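Local coordinates for RimK-related lysine biosynthesis protein (Thermococcus kodakarensis, PDB 5K2M) that binds ADP and magnesium and probably joins an amino group to an ATP-activated carboxylate in amino-acid biosynthesis, as ATP-grasp ligases do, at residues V9-R12 with E13-A16; L35-P38 with G39-L43. All coordinates share one frame; numbering follows the deposited sequence.

In the fold
From the N terminus, the chain runs up strand 2-7 and, at interaction 1, turns from its loop into helix 12-24, so this contact fixes the helix start. The chain then returns along helix 12-24, runs through the parallel strand 26-31 and reaches interaction 2, where residues 35-38 meet the loop 39-43 that leads to strand 45-49. The two contacts lie in series, neither enclosing nor crossing the other, with centres 22 Å apart and nearest atoms about 10 Å apart. Both belong to connections of the parallel sheet. Interaction 1 lies nearer the nucleotide and magnesium sites and touches another protein's chain; interaction 2 lies away from those sites, against helix 53-65 and a second subunit.

Interaction 1: V9-R12 with E13-A16; sequences VLRR and EEMA
Glu13, in the first turn of the helix, folds its carboxylate back beside Arg11, with OE2 of Glu13 3.7 Å from CB of Arg11. Its other oxygen, OE1, is held elsewhere, by the backbone N-H groups of Phe248 and Lys249. The next residue, Glu14, carries most of the contact. With CG anti to the carbonyl carbon (chi1 -77°) and the chain bent at chi2, its carboxylate curls back toward the start of the helix. There OE1 of Glu14 takes two bonds from the same residue: its anti lone pair receives the backbone N of Arg11 at 2.9 Å, and its syn side receives NE of Arg11 at 3.0 Å. The second oxygen completes a side-on salt bridge, OE2 of Glu14 lying 2.9 Å from NH2 of Arg11. Both side-chain nitrogens come in on the syn side but out of the carboxylate plane, NH2 the further. The two planes are only 15° apart, nearly parallel but slightly stepped; OE1 meets the guanidinium edge, and the paired bonds fix each group's rotation. Both charges have a second partner: OE2 of Glu14 also pairs with Arg49, and NH1 of Arg11 with Glu247. Met15 follows with its backbone N donating to O of Arg11 at 3.1 Å. Its sulfur swings back over Leu10, SD of Met15 lying 3.7 Å from CB of Leu10; a chain of another protein packs on both residues. Ala16 donates its N to O of Arg12 at 3.0 Å, the next bond in the helical series. Arg11 is the N-cap residue and Glu14 stands three positions on, so a glutamate receiving the cap residue's own N-H is one half of a capping box, here at the head of the helix in the beta-alpha-beta crossover from strand 2-7 to strand 26-31.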
loop_
_atom_site.group_PDB
_atom_site.type_symbol
_atom_site.label_atom_id
_atom_site.label_comp_id
_atom_site.label_asym_id
_atom_site.label_seq_id
_atom_site.Cartn_x
_atom_site.Cartn_y
_atom_site.Cartn_z
ATOM N N VAL A 9 -2.372 38.501 25.257
ATOM C CA VAL A 9 -2.512 39.947 25.279
ATOM C C VAL A 9 -1.239 40.474 25.922
ATOM O O VAL A 9 -0.546 39.740 26.632
ATOM C CB VAL A 9 -3.781 40.417 26.047
ATOM C CG1 VAL A 9 -5.054 39.937 25.353
ATOM C CG2 VAL A 9 -3.778 39.949 27.488
ATOM N N LEU A 10 -0.916 41.729 25.662
ATOM C CA LEU A 10 0.265 42.337 26.246
ATOM C C LEU A 10 -0.135 43.117 27.490
ATOM O O LEU A 10 -0.533 44.283 27.406
ATOM C CB LEU A 10 0.976 43.239 25.229
ATOM C CG LEU A 10 1.534 42.526 23.995
ATOM C CD1 LEU A 10 2.035 43.536 22.976
ATOM C CD2 LEU A 10 2.646 41.551 24.351
ATOM N N ARG A 11 -0.055 42.449 28.638
ATOM C CA ARG A 11 -0.304 43.088 29.933
ATOM C C ARG A 11 0.934 43.912 30.297
ATOM O O ARG A 11 1.930 43.913 29.572
ATOM C CB ARG A 11 -0.583 42.038 31.033
ATOM C CG ARG A 11 -1.769 41.122 30.769
ATOM C CD ARG A 11 -1.750 39.850 31.618
ATOM N NE ARG A 11 -0.670 38.934 31.253
ATOM C CZ ARG A 11 -0.444 37.747 31.828
ATOM N NH1 ARG A 11 -1.234 37.308 32.806
ATOM N NH2 ARG A 11 0.584 36.985 31.425
ATOM N N ARG A 12 0.870 44.621 31.413
ATOM C CA ARG A 12 2.007 45.396 31.868
ATOM C C ARG A 12 3.274 44.528 31.974
ATOM O O ARG A 12 4.348 44.946 31.562
ATOM C CB ARG A 12 1.671 46.064 33.204
ATOM C CG ARG A 12 2.862 46.619 33.966
ATOM C CD ARG A 12 3.629 47.688 33.193
ATOM N NE ARG A 12 5.021 47.748 33.638
ATOM C CZ ARG A 12 5.422 48.201 34.827
ATOM N NH1 ARG A 12 4.544 48.658 35.723
ATOM N NH2 ARG A 12 6.720 48.195 35.125
ATOM N N GLU A 13 3.141 43.325 32.518
ATOM C CA GLU A 13 4.263 42.391 32.606
ATOM C C GLU A 13 4.963 42.178 31.250
ATOM O O GLU A 13 6.197 42.253 31.170
ATOM C CB GLU A 13 3.815 41.040 33.177
ATOM C CG GLU A 13 3.541 41.030 34.679
ATOM C CD GLU A 13 2.096 41.362 35.053
ATOM O OE1 GLU A 13 1.701 41.048 36.199
ATOM O OE2 GLU A 13 1.355 41.940 34.221
ATOM N N GLU A 14 4.177 41.937 30.193
ATOM C CA GLU A 14 4.733 41.657 28.857
ATOM C C GLU A 14 5.420 42.871 28.247
ATOM O O GLU A 14 6.455 42.742 27.583
ATOM C CB GLU A 14 3.665 41.110 27.895
ATOM C CG GLU A 14 3.314 39.648 28.127
ATOM C CD GLU A 14 2.451 39.418 29.365
ATOM O OE1 GLU A 14 1.449 40.149 29.540
ATOM O OE2 GLU A 14 2.772 38.508 30.168
ATOM N N MET A 15 4.859 44.052 28.476
ATOM C CA MET A 15 5.488 45.285 27.995
ATOM C C MET A 15 6.823 45.535 28.711
ATOM O O MET A 15 7.773 46.013 28.105
ATOM C CB MET A 15 4.548 46.491 28.168
ATOM C CG MET A 15 3.222 46.410 27.400
ATOM S SD MET A 15 3.348 46.111 25.614
ATOM C CE MET A 15 4.365 47.479 25.048
ATOM N N ALA A 16 6.896 45.212 29.999
ATOM C CA ALA A 16 8.143 45.355 30.738
ATOM C C ALA A 16 9.156 44.318 30.235
ATOM O O ALA A 16 10.329 44.630 30.022
ATOM C CB ALA A 16 7.899 45.200 32.234
#

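Interaction 2: L35-P38 with G39-L43; sequences LLFP and GNYDL
Phe37 and Tyr41 lie with their ring planes 29° apart but slid well past each other, so that the centroids are 5.2 Å apart and the rings barely overlap. The touching is done by one ring carbon of the tyrosine: CE2 of Tyr41 sits over one face of Phe37, 3.7 Å from CE2 of Phe37. Phe63 of helix 53-65 meets both rings edge-to-face and so joins the pair to that helix. Having CG anti to the carbonyl carbon (chi1 -67°) sends the Tyr41 ring back across the turn toward the chain before Phe37. At its far end OH of Tyr41 accepts the backbone N of Leu36 at 3.1 Å, nearly straight at 169°, and also bonds to O of Asp34. Leu36 O lies at the ring's edge, 3.8 Å from CE2 of Tyr41. A phenylalanine in place of Tyr41 lacks the hydroxyl and would probably leave the N-H of Leu36 and the carbonyl of Asp34 without their shared partner. Between Phe37 and Tyr41 in sequence the chain turns sharply through Pro38, which follows a cis peptide bond, and Gly39. Leu36 and Phe37 also pair with a strand of the second subunit, so the arrangement is a tyrosine hydroxyl bonded across a cis-proline turn, beside an antiparallel beta ladder that carries the sheet over the subunit interface.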
loop_
_atom_site.group_PDB
_atom_site.type_symbol
_atom_site.label_atom_id
_atom_site.label_comp_id
_atom_site.label_asym_id
_atom_site.label_seq_id
_atom_site.Cartn_x
_atom_site.Cartn_y
_atom_site.Cartn_z
ATOM N N LEU A 35 1.950 31.660 15.656
ATOM C CA LEU A 35 2.499 30.357 16.010
ATOM C C LEU A 35 1.905 29.248 15.157
ATOM O O LEU A 35 0.729 28.925 15.271
ATOM C CB LEU A 35 2.260 30.077 17.491
ATOM C CG LEU A 35 2.877 31.108 18.444
ATOM C CD1 LEU A 35 2.377 30.906 19.863
ATOM C CD2 LEU A 35 4.402 31.069 18.372
ATOM N N LEU A 36 2.739 28.646 14.328
ATOM C CA LEU A 36 2.321 27.571 13.461
ATOM C C LEU A 36 3.466 26.567 13.357
ATOM O O LEU A 36 4.582 26.921 12.981
ATOM C CB LEU A 36 1.943 28.154 12.101
ATOM C CG LEU A 36 1.339 27.273 11.005
ATOM C CD1 LEU A 36 0.152 26.471 11.515
ATOM C CD2 LEU A 36 0.940 28.150 9.824
ATOM N N PHE A 37 3.212 25.316 13.715
ATOM C CA PHE A 37 4.286 24.325 13.701
ATOM C C PHE A 37 3.909 23.095 12.887
ATOM O O PHE A 37 2.730 22.766 12.793
ATOM C CB PHE A 37 4.639 23.907 15.124
ATOM C CG PHE A 37 5.158 25.023 15.985
ATOM C CD1 PHE A 37 4.280 25.883 16.635
ATOM C CD2 PHE A 37 6.526 25.176 16.199
ATOM C CE1 PHE A 37 4.754 26.887 17.462
ATOM C CE2 PHE A 37 7.007 26.181 17.020
ATOM C CZ PHE A 37 6.120 27.042 17.648
ATOM N N PRO A 38 4.905 22.419 12.283
ATOM C CA PRO A 38 6.306 22.808 12.222
ATOM C C PRO A 38 6.504 24.099 11.457
ATOM O O PRO A 38 5.745 24.400 10.546
ATOM C CB PRO A 38 6.979 21.654 11.450
ATOM C CG PRO A 38 6.011 20.528 11.493
ATOM C CD PRO A 38 4.659 21.157 11.565
ATOM N N GLY A 39 7.520 24.859 11.838
ATOM C CA GLY A 39 7.794 26.135 11.194
ATOM C C GLY A 39 9.256 26.511 11.302
ATOM O O GLY A 39 10.036 25.844 11.976
ATOM N N ASN A 40 9.599 27.611 10.651
ATOM C CA ASN A 40 10.964 28.093 10.572
ATOM C C ASN A 40 11.091 29.328 11.447
ATOM O O ASN A 40 10.595 30.397 11.098
ATOM C CB ASN A 40 11.296 28.416 9.114
ATOM C CG ASN A 40 12.631 29.113 8.954
ATOM O OD1 ASN A 40 13.553 28.913 9.751
ATOM N ND2 ASN A 40 12.746 29.935 7.910
ATOM N N TYR A 41 11.726 29.170 12.601
ATOM C CA TYR A 41 11.921 30.274 13.524
ATOM C C TYR A 41 13.415 30.491 13.742
ATOM O O TYR A 41 14.170 29.535 13.846
ATOM C CB TYR A 41 11.208 29.979 14.846
ATOM C CG TYR A 41 9.692 29.948 14.728
ATOM C CD1 TYR A 41 8.939 31.113 14.878
ATOM C CD2 TYR A 41 9.013 28.759 14.470
ATOM C CE1 TYR A 41 7.561 31.095 14.769
ATOM C CE2 TYR A 41 7.631 28.733 14.370
ATOM C CZ TYR A 41 6.914 29.903 14.523
ATOM O OH TYR A 41 5.551 29.898 14.407
ATOM N N ASP A 42 13.831 31.752 13.784
ATOM C CA ASP A 42 15.230 32.124 14.031
ATOM C C ASP A 42 15.262 32.848 15.371
ATOM O O ASP A 42 15.129 34.068 15.446
ATOM C CB ASP A 42 15.736 33.014 12.891
ATOM C CG ASP A 42 17.212 33.425 13.038
ATOM O OD1 ASP A 42 17.983 32.777 13.783
ATOM O OD2 ASP A 42 17.599 34.412 12.370
ATOM N N LEU A 43 15.426 32.074 16.432
ATOM C CA LEU A 43 15.266 32.563 17.786
ATOM C C LEU A 43 16.229 31.816 18.674
ATOM O O LEU A 43 16.389 30.605 18.535
ATOM C CB LEU A 43 13.841 32.271 18.271
ATOM C CG LEU A 43 12.674 33.267 18.211
ATOM C CD1 LEU A 43 12.814 34.419 17.252
ATOM C CD2 LEU A 43 11.373 32.509 17.943
#